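Local coordinates for archaemetzincin (Archaeoglobus fulgidus, PDB 3ZVS), which is probably a zinc metalloprotease of the metzincin type, with one catalytic and one apparently structural zinc ion and an unknown natural substrate, at residues M1-V15 and F26-V38. Residues are numbered along the deposited sequence; the frame is centred on the assembly and turned at random.
Sequences MKIYIQPLSVNSHTV and FNAEVFVLPASDV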
ATOM      1  N   MET A   1     -14.465   5.382  -9.799  1.00 30.93           N
ATOM      2  CA  MET A   1     -13.438   4.437  -9.281  1.00 22.04           C
ATOM      3  C   MET A   1     -13.898   3.868  -7.945  1.00 19.81           C
ATOM      4  O   MET A   1     -14.444   4.573  -7.101  1.00 20.29           O
ATOM      5  CB  MET A   1     -12.102   5.167  -9.115  1.00 25.70           C
ATOM      6  CG  MET A   1     -10.966   4.314  -8.593  1.00 29.63           C
ATOM      7  SD  MET A   1      -9.522   5.282  -8.089  1.00 25.85           S
ATOM      8  CE  MET A   1      -9.142   6.184  -9.587  1.00 34.50           C
ATOM      9  N   LYS A   2     -13.636   2.575  -7.765  1.00 21.84           N
ATOM     10  CA  LYS A   2     -13.913   1.888  -6.498  1.00 19.40           C
ATOM     11  C   LYS A   2     -12.604   1.338  -5.960  1.00 16.77           C
ATOM     12  O   LYS A   2     -11.778   0.861  -6.735  1.00 18.03           O
ATOM     13  CB  LYS A   2     -14.900   0.729  -6.698  1.00 20.87           C
ATOM     14  CG  LYS A   2     -16.167   1.168  -7.415  1.00 27.86           C
ATOM     15  CD  LYS A   2     -17.383   0.334  -7.054  1.00 37.72           C
ATOM     16  CE  LYS A   2     -18.530   0.532  -8.049  1.00 51.77           C
ATOM     17  NZ  LYS A   2     -18.762   1.975  -8.384  1.00 67.54           N
ATOM     18  N   ILE A   3     -12.404   1.452  -4.654  1.00 14.22           N
ATOM     19  CA  ILE A   3     -11.222   0.884  -4.006  1.00 12.62           C
ATOM     20  C   ILE A   3     -11.738  -0.050  -2.923  1.00 13.81           C
ATOM     21  O   ILE A   3     -12.522   0.369  -2.071  1.00 14.96           O
ATOM     22  CB  ILE A   3     -10.353   1.971  -3.339  1.00 15.38           C
ATOM     23  CG1 ILE A   3      -9.880   2.983  -4.391  1.00 16.60           C
ATOM     24  CG2 ILE A   3      -9.184   1.333  -2.577  1.00 15.45           C
ATOM     25  CD1 ILE A   3      -9.240   4.230  -3.834  1.00 16.25           C
ATOM     26  N   TYR A   4     -11.285  -1.300  -2.984  1.00 14.11           N
ATOM     27  CA  TYR A   4     -11.627  -2.329  -2.006  1.00 13.48           C
ATOM     28  C   TYR A   4     -10.410  -2.537  -1.143  1.00 13.28           C
ATOM     29  O   TYR A   4      -9.356  -2.929  -1.639  1.00 15.55           O
ATOM     30  CB  TYR A   4     -11.989  -3.634  -2.720  1.00 14.42           C
ATOM     31  CG  TYR A   4     -13.207  -3.473  -3.598  1.00 18.26           C
ATOM     32  CD1 TYR A   4     -13.091  -2.999  -4.889  1.00 19.46           C
ATOM     33  CD2 TYR A   4     -14.475  -3.772  -3.120  1.00 20.21           C
ATOM     34  CE1 TYR A   4     -14.192  -2.841  -5.687  1.00 17.94           C
ATOM     35  CE2 TYR A   4     -15.595  -3.608  -3.917  1.00 22.54           C
ATOM     36  CZ  TYR A   4     -15.441  -3.154  -5.198  1.00 24.08           C
ATOM     37  OH  TYR A   4     -16.558  -2.987  -5.996  1.00 29.75           O
ATOM     38  N   ILE A   5     -10.530  -2.266   0.146  1.00 12.46           N
ATOM     39  CA  ILE A   5      -9.465  -2.538   1.095  1.00 10.61           C
ATOM     40  C   ILE A   5      -9.669  -3.921   1.678  1.00 13.41           C
ATOM     41  O   ILE A   5     -10.708  -4.223   2.243  1.00 12.90           O
ATOM     42  CB  ILE A   5      -9.443  -1.502   2.237  1.00 10.47           C
ATOM     43  CG1 ILE A   5      -9.288  -0.083   1.694  1.00 13.21           C
ATOM     44  CG2 ILE A   5      -8.349  -1.787   3.239  1.00 12.95           C
ATOM     45  CD1 ILE A   5      -9.668   0.989   2.692  1.00 16.47           C
ATOM     46  N   GLN A   6      -8.658  -4.760   1.526  1.00 12.43           N
ATOM     47  CA  GLN A   6      -8.669  -6.110   2.059  1.00 11.29           C
ATOM     48  C   GLN A   6      -7.709  -6.183   3.259  1.00 10.05           C
ATOM     49  O   GLN A   6      -6.481  -6.274   3.095  1.00 10.38           O
ATOM     50  CB  GLN A   6      -8.220  -7.137   0.997  1.00 12.98           C
ATOM     51  CG  GLN A   6      -8.079  -8.556   1.550  1.00 12.80           C
ATOM     52  CD  GLN A   6      -9.390  -9.072   2.088  1.00 13.60           C
ATOM     53  OE1 GLN A   6     -10.348  -9.275   1.331  1.00 19.32           O
ATOM     54  NE2 GLN A   6      -9.466  -9.254   3.376  1.00 14.07           N
ATOM     55  N   PRO A   7      -8.243  -6.166   4.484  1.00 10.17           N
ATOM     56  CA  PRO A   7      -7.375  -6.305   5.652  1.00  8.96           C
ATOM     57  C   PRO A   7      -6.798  -7.718   5.709  1.00 11.59           C
ATOM     58  O   PRO A   7      -7.553  -8.704   5.595  1.00 10.54           O
ATOM     59  CB  PRO A   7      -8.325  -6.008   6.851  1.00 10.71           C
ATOM     60  CG  PRO A   7      -9.556  -5.414   6.232  1.00 10.90           C
ATOM     61  CD  PRO A   7      -9.659  -6.060   4.879  1.00 11.23           C
ATOM     62  N   LEU A   8      -5.500  -7.824   5.881  1.00  9.94           N
ATOM     63  CA  LEU A   8      -4.805  -9.095   5.939  1.00  9.54           C
ATOM     64  C   LEU A   8      -3.867  -9.082   7.128  1.00  8.88           C
ATOM     65  O   LEU A   8      -2.733  -8.593   7.015  1.00 10.97           O
ATOM     66  CB  LEU A   8      -4.001  -9.331   4.672  1.00 13.02           C
ATOM     67  CG  LEU A   8      -4.776  -9.431   3.376  1.00 14.81           C
ATOM     68  CD1 LEU A   8      -3.827  -9.406   2.190  1.00 13.97           C
ATOM     69  CD2 LEU A   8      -5.626 -10.660   3.310  1.00 14.38           C
ATOM     70  N   SER A   9      -4.336  -9.538   8.286  1.00 10.84           N
ATOM     71  CA  SER A   9      -3.556  -9.417   9.523  1.00  9.81           C
ATOM     72  C   SER A   9      -3.075  -7.988   9.789  1.00  9.93           C
ATOM     73  O   SER A   9      -1.879  -7.704   9.785  1.00  9.86           O
ATOM     74  CB  SER A   9      -2.385 -10.361   9.525  1.00 10.27           C
ATOM     75  OG  SER A   9      -2.830 -11.711   9.343  1.00 11.70           O
ATOM     76  N   VAL A  10      -4.030  -7.122  10.062  1.00  9.66           N
ATOM     77  CA  VAL A  10      -3.767  -5.698  10.234  1.00  8.78           C
ATOM     78  C   VAL A  10      -4.707  -5.128  11.276  1.00 10.84           C
ATOM     79  O   VAL A  10      -5.859  -5.535  11.377  1.00 10.61           O
ATOM     80  CB  VAL A  10      -3.891  -4.950   8.884  1.00  8.24           C
ATOM     81  CG1 VAL A  10      -5.317  -4.931   8.359  1.00 10.98           C
ATOM     82  CG2 VAL A  10      -3.299  -3.525   9.000  1.00 12.41           C
ATOM     83  N   ASN A  11      -4.224  -4.150  12.033  1.00 10.02           N
ATOM     84  CA  ASN A  11      -5.057  -3.417  12.999  1.00  9.88           C
ATOM     85  C   ASN A  11      -6.280  -2.786  12.316  1.00 10.29           C
ATOM     86  O   ASN A  11      -6.167  -2.102  11.278  1.00 10.20           O
ATOM     87  CB  ASN A  11      -4.202  -2.321  13.606  1.00  9.92           C
ATOM     88  CG  ASN A  11      -4.884  -1.578  14.737  1.00 12.83           C
ATOM     89  OD1 ASN A  11      -6.050  -1.811  15.070  1.00 17.92           O
ATOM     90  ND2 ASN A  11      -4.156  -0.675  15.335  1.00 17.23           N
ATOM     91  N   SER A  12      -7.467  -3.045  12.862  1.00 10.67           N
ATOM     92  CA  SER A  12      -8.703  -2.508  12.290  1.00 12.34           C
ATOM     93  C   SER A  12      -8.714  -0.988  12.250  1.00 11.51           C
ATOM     94  O   SER A  12      -9.317  -0.386  11.348  1.00 12.23           O
ATOM     95  CB  SER A  12      -9.923  -3.025  13.082  1.00 12.92           C
ATOM     96  OG  SER A  12      -9.878  -2.601  14.421  1.00 17.48           O
ATOM     97  N   HIS A  13      -8.024  -0.375  13.201  1.00 11.22           N
ATOM     98  CA  HIS A  13      -7.976   1.091  13.291  1.00 14.65           C
ATOM     99  C   HIS A  13      -7.208   1.628  12.075  1.00 15.27           C
ATOM    100  O   HIS A  13      -7.573   2.679  11.503  1.00 13.56           O
ATOM    101  CB  HIS A  13      -7.336   1.556  14.616  1.00 15.81           C
ATOM    102  CG  HIS A  13      -8.128   1.174  15.834  1.00 23.03           C
ATOM    103  ND1 HIS A  13      -9.335   1.765  16.147  1.00 25.41           N
ATOM    104  CD2 HIS A  13      -7.891   0.266  16.809  1.00 21.68           C
ATOM    105  CE1 HIS A  13      -9.814   1.227  17.252  1.00 29.98           C
ATOM    106  NE2 HIS A  13      -8.955   0.318  17.680  1.00 25.46           N
ATOM    107  N   THR A  14      -6.178   0.902  11.644  1.00 10.97           N
ATOM    108  CA  THR A  14      -5.362   1.339  10.498  1.00 11.09           C
ATOM    109  C   THR A  14      -6.154   1.255   9.198  1.00 11.38           C
ATOM    110  O   THR A  14      -6.063   2.112   8.300  1.00 12.16           O
ATOM    111  CB  THR A  14      -4.103   0.494  10.430  1.00 11.49           C
ATOM    112  OG1 THR A  14      -3.416   0.613  11.681  1.00 13.71           O
ATOM    113  CG2 THR A  14      -3.175   0.949   9.301  1.00 12.91           C
ATOM    114  N   VAL A  15      -6.992   0.227   9.115  1.00 11.11           N
ATOM    115  CA  VAL A  15      -7.892   0.126   8.012  1.00 10.73           C
ATOM    116  C   VAL A  15      -8.853   1.320   7.978  1.00 12.13           C
ATOM    117  O   VAL A  15      -9.132   1.860   6.890  1.00 11.21           O
ATOM    118  CB  VAL A  15      -8.686  -1.213   8.078  1.00 11.66           C
ATOM    119  CG1 VAL A  15      -9.795  -1.241   7.012  1.00 13.55           C
ATOM    120  CG2 VAL A  15      -7.724  -2.392   7.928  1.00 15.66           C
ATOM    121  N   PHE A  26      -8.794  10.038  -3.997  1.00 15.83           N
ATOM    122  CA  PHE A  26      -9.010   9.395  -5.283  1.00 16.08           C
ATOM    123  C   PHE A  26     -10.381   9.676  -5.895  1.00 19.57           C
ATOM    124  O   PHE A  26     -10.691   9.158  -6.963  1.00 19.38           O
ATOM    125  CB  PHE A  26      -8.758   7.889  -5.161  1.00 17.98           C
ATOM    126  CG  PHE A  26      -7.327   7.559  -5.006  1.00 15.10           C
ATOM    127  CD1 PHE A  26      -6.457   7.674  -6.083  1.00 16.53           C
ATOM    128  CD2 PHE A  26      -6.832   7.186  -3.784  1.00 12.23           C
ATOM    129  CE1 PHE A  26      -5.132   7.368  -5.946  1.00 14.78           C
ATOM    130  CE2 PHE A  26      -5.474   6.880  -3.632  1.00 12.13           C
ATOM    131  CZ  PHE A  26      -4.623   6.984  -4.743  1.00 13.68           C
ATOM    132  N   ASN A  27     -11.172  10.493  -5.211  1.00 20.97           N
ATOM    133  CA  ASN A  27     -12.575  10.708  -5.553  1.00 19.87           C
ATOM    134  C   ASN A  27     -13.214   9.363  -5.818  1.00 26.78           C
ATOM    135  O   ASN A  27     -13.772   9.115  -6.891  1.00 26.16           O
ATOM    136  CB  ASN A  27     -12.700  11.615  -6.788  1.00 25.00           C
ATOM    137  CG  ASN A  27     -14.135  12.098  -7.034  1.00 37.33           C
ATOM    138  OD1 ASN A  27     -14.884  12.417  -6.094  1.00 40.23           O
ATOM    139  ND2 ASN A  27     -14.516  12.170  -8.316  1.00 42.50           N
ATOM    140  N   ALA A  28     -13.083   8.460  -4.842  1.00 18.31           N
ATOM    141  CA  ALA A  28     -13.480   7.076  -5.045  1.00 18.67           C
ATOM    142  C   ALA A  28     -14.464   6.619  -3.976  1.00 17.09           C
ATOM    143  O   ALA A  28     -14.524   7.190  -2.891  1.00 23.01           O
ATOM    144  CB  ALA A  28     -12.245   6.173  -5.036  1.00 21.79           C
ATOM    145  N   GLU A  29     -15.227   5.590  -4.319  1.00 21.95           N
ATOM    146  CA  GLU A  29     -16.041   4.879  -3.345  1.00 20.78           C
ATOM    147  C   GLU A  29     -15.130   3.801  -2.774  1.00 18.45           C
ATOM    148  O   GLU A  29     -14.544   3.021  -3.534  1.00 19.69           O
ATOM    149  CB  GLU A  29     -17.236   4.245  -4.025  1.00 25.21           C
ATOM    150  CG  GLU A  29     -18.206   3.607  -3.065  1.00 33.05           C
ATOM    151  CD  GLU A  29     -19.406   3.004  -3.773  1.00 46.04           C
ATOM    152  OE1 GLU A  29     -19.367   2.867  -5.019  1.00 39.92           O
ATOM    153  OE2 GLU A  29     -20.381   2.656  -3.075  1.00 47.40           O
ATOM    154  N   VAL A  30     -15.004   3.789  -1.456  1.00 17.79           N
ATOM    155  CA  VAL A  30     -14.126   2.833  -0.780  1.00 15.49           C
ATOM    156  C   VAL A  30     -14.951   1.818   0.005  1.00 18.60           C
ATOM    157  O   VAL A  30     -15.921   2.157   0.681  1.00 19.12           O
ATOM    158  CB  VAL A  30     -13.169   3.591   0.139  1.00 19.66           C
ATOM    159  CG1 VAL A  30     -12.278   2.645   0.867  1.00 22.60           C
ATOM    160  CG2 VAL A  30     -12.324   4.598  -0.701  1.00 19.90           C
ATOM    161  N   PHE A  31     -14.534   0.564  -0.101  1.00 15.68           N
ATOM    162  CA  PHE A  31     -15.208  -0.563   0.510  1.00 15.53           C
ATOM    163  C   PHE A  31     -14.187  -1.210   1.409  1.00 16.42           C
ATOM    164  O   PHE A  31     -13.034  -1.354   1.029  1.00 18.37           O
ATOM    165  CB  PHE A  31     -15.666  -1.567  -0.543  1.00 16.06           C
ATOM    166  CG  PHE A  31     -16.670  -1.011  -1.512  1.00 19.25           C
ATOM    167  CD1 PHE A  31     -16.254  -0.328  -2.641  1.00 22.34           C
ATOM    168  CD2 PHE A  31     -18.018  -1.149  -1.271  1.00 22.20           C
ATOM    169  CE1 PHE A  31     -17.179   0.193  -3.522  1.00 26.85           C
ATOM    170  CE2 PHE A  31     -18.950  -0.624  -2.145  1.00 28.89           C
ATOM    171  CZ  PHE A  31     -18.526   0.047  -3.271  1.00 30.63           C
ATOM    172  N   VAL A  32     -14.598  -1.623   2.597  1.00 14.44           N
ATOM    173  CA  VAL A  32     -13.724  -2.387   3.473  1.00 14.09           C
ATOM    174  C   VAL A  32     -14.257  -3.819   3.511  1.00 14.09           C
ATOM    175  O   VAL A  32     -15.375  -4.082   3.968  1.00 15.60           O
ATOM    176  CB  VAL A  32     -13.670  -1.789   4.883  1.00 13.16           C
ATOM    177  CG1 VAL A  32     -12.838  -2.680   5.810  1.00 15.13           C
ATOM    178  CG2 VAL A  32     -13.110  -0.366   4.862  1.00 15.15           C
ATOM    179  N   LEU A  33     -13.448  -4.727   2.986  1.00 13.66           N
ATOM    180  CA  LEU A  33     -13.763  -6.153   2.924  1.00 13.09           C
ATOM    181  C   LEU A  33     -13.542  -6.837   4.278  1.00 12.73           C
ATOM    182  O   LEU A  33     -12.883  -6.307   5.166  1.00 13.20           O
ATOM    183  CB  LEU A  33     -12.939  -6.830   1.856  1.00 14.85           C
ATOM    184  CG  LEU A  33     -13.130  -6.259   0.454  1.00 14.20           C
ATOM    185  CD1 LEU A  33     -12.171  -6.866  -0.531  1.00 17.70           C
ATOM    186  CD2 LEU A  33     -14.571  -6.451  -0.023  1.00 20.46           C
ATOM    187  N   PRO A  34     -14.167  -7.995   4.461  1.00 16.73           N
ATOM    188  CA  PRO A  34     -13.975  -8.721   5.709  1.00 16.16           C
ATOM    189  C   PRO A  34     -12.502  -9.041   5.969  1.00 11.09           C
ATOM    190  O   PRO A  34     -11.819  -9.478   5.074  1.00 14.55           O
ATOM    191  CB  PRO A  34     -14.735 -10.016   5.452  1.00 16.19           C
ATOM    192  CG  PRO A  34     -15.810  -9.631   4.433  1.00 21.05           C
ATOM    193  CD  PRO A  34     -15.093  -8.680   3.539  1.00 17.60           C
ATOM    194  N   ALA A  35     -12.057  -8.802   7.191  1.00 14.20           N
ATOM    195  CA  ALA A  35     -10.691  -9.108   7.570  1.00 14.40           C
ATOM    196  C   ALA A  35     -10.388 -10.593   7.505  1.00 16.27           C
ATOM    197  O   ALA A  35     -11.256 -11.428   7.772  1.00 16.77           O
ATOM    198  CB  ALA A  35     -10.411  -8.613   8.935  1.00 15.11           C
ATOM    199  N   SER A  36      -9.171 -10.925   7.125  1.00 13.79           N
ATOM    200  CA  SER A  36      -8.702 -12.298   7.140  1.00 13.70           C
ATOM    201  C   SER A  36      -7.253 -12.273   7.563  1.00 15.97           C
ATOM    202  O   SER A  36      -6.579 -11.240   7.490  1.00 13.91           O
ATOM    203  CB  SER A  36      -8.884 -12.999   5.765  1.00 14.29           C
ATOM    204  OG  SER A  36      -8.015 -12.489   4.776  1.00 23.57           O
ATOM    205  N   ASP A  37      -6.749 -13.398   8.046  1.00 14.89           N
ATOM    206  CA  ASP A  37      -5.328 -13.504   8.304  1.00 12.58           C
ATOM    207  C   ASP A  37      -4.594 -13.692   6.985  1.00 14.36           C
ATOM    208  O   ASP A  37      -5.052 -14.445   6.114  1.00 17.88           O
ATOM    209  CB  ASP A  37      -5.029 -14.702   9.207  1.00 15.66           C
ATOM    210  CG  ASP A  37      -5.640 -14.582  10.590  1.00 20.41           C
ATOM    211  OD1 ASP A  37      -6.069 -13.490  11.021  1.00 20.70           O
ATOM    212  OD2 ASP A  37      -5.723 -15.633  11.261  1.00 29.01           O
ATOM    213  N   VAL A  38      -3.435 -13.049   6.834  1.00 12.85           N
ATOM    214  CA  VAL A  38      -2.644 -13.202   5.638  1.00 13.36           C
ATOM    215  C   VAL A  38      -2.285 -14.696   5.488  1.00 14.42           C
ATOM    216  O   VAL A  38      -2.039 -15.393   6.480  1.00 13.67           O
ATOM    217  CB  VAL A  38      -1.448 -12.211   5.628  1.00 16.17           C
ATOM    218  CG1 VAL A  38      -0.428 -12.535   6.737  1.00 15.82           C
ATOM    219  CG2 VAL A  38      -0.809 -12.180   4.268  1.00 16.65           C
TER
HETATM  220  O   HOH W   1     -15.613   7.670  -8.360  1.00 34.46           O
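Lys2-Pro7 and Glu29-Val32 pair as parallel strands, their axes 4.7 Å apart, through five backbone bonds from Glu29 N to Met1 O up to Leu33 N to Ile5 O; past Ile5 the register slips by one, and the two bonds Ser36 N to Pro7 O and Ser9 N to Ser36 O make a single separate bridge. On one face the Tyr4 and Phe31 rings run alongside each other, nearly parallel (13°) but displaced so far that they hardly overlap, with Phe31 CD1 over the rim of the Tyr4 ring, 3.6 Å from Tyr4 CE2. Lys2 CD leans on Phe31 CE1 at 3.5 Å, and Lys2 NZ forms a long salt bridge to Glu29 OE1 at 3.5 Å. With helix 12-26 as the crossover, the two strands make a beta-alpha-beta unit in which 29-32 is an edge strand of the five-stranded sheet and 2-7 also pairs with strand 65-69. On the other face, under helix 12-26, Ile5 CD1 meets Val30 CG1, while Val15 CG1 reaches back from the helix to Val32 CG1 (3.6 Å). Ile3 CD1 and Met1 SD both approach the Phe26 ring obliquely, the sulfur 5.2 Å from its centroid; Phe26 also packs on helix 104-122, which carries zinc ligands His117 and His121. Gln6, bent at chi2 (61°), turns its amide back so that NE2 donates to Pro34 O (2.9 Å) and to Pro7 O, which Ser36 N reaches from the opposite face. A leucine in place of Gln6 would probably leave Pro34 O without this donor and Pro7 O with the Ser36 N bond alone of the two. Ser9 OG accepts from Val38 N at 2.9 Å.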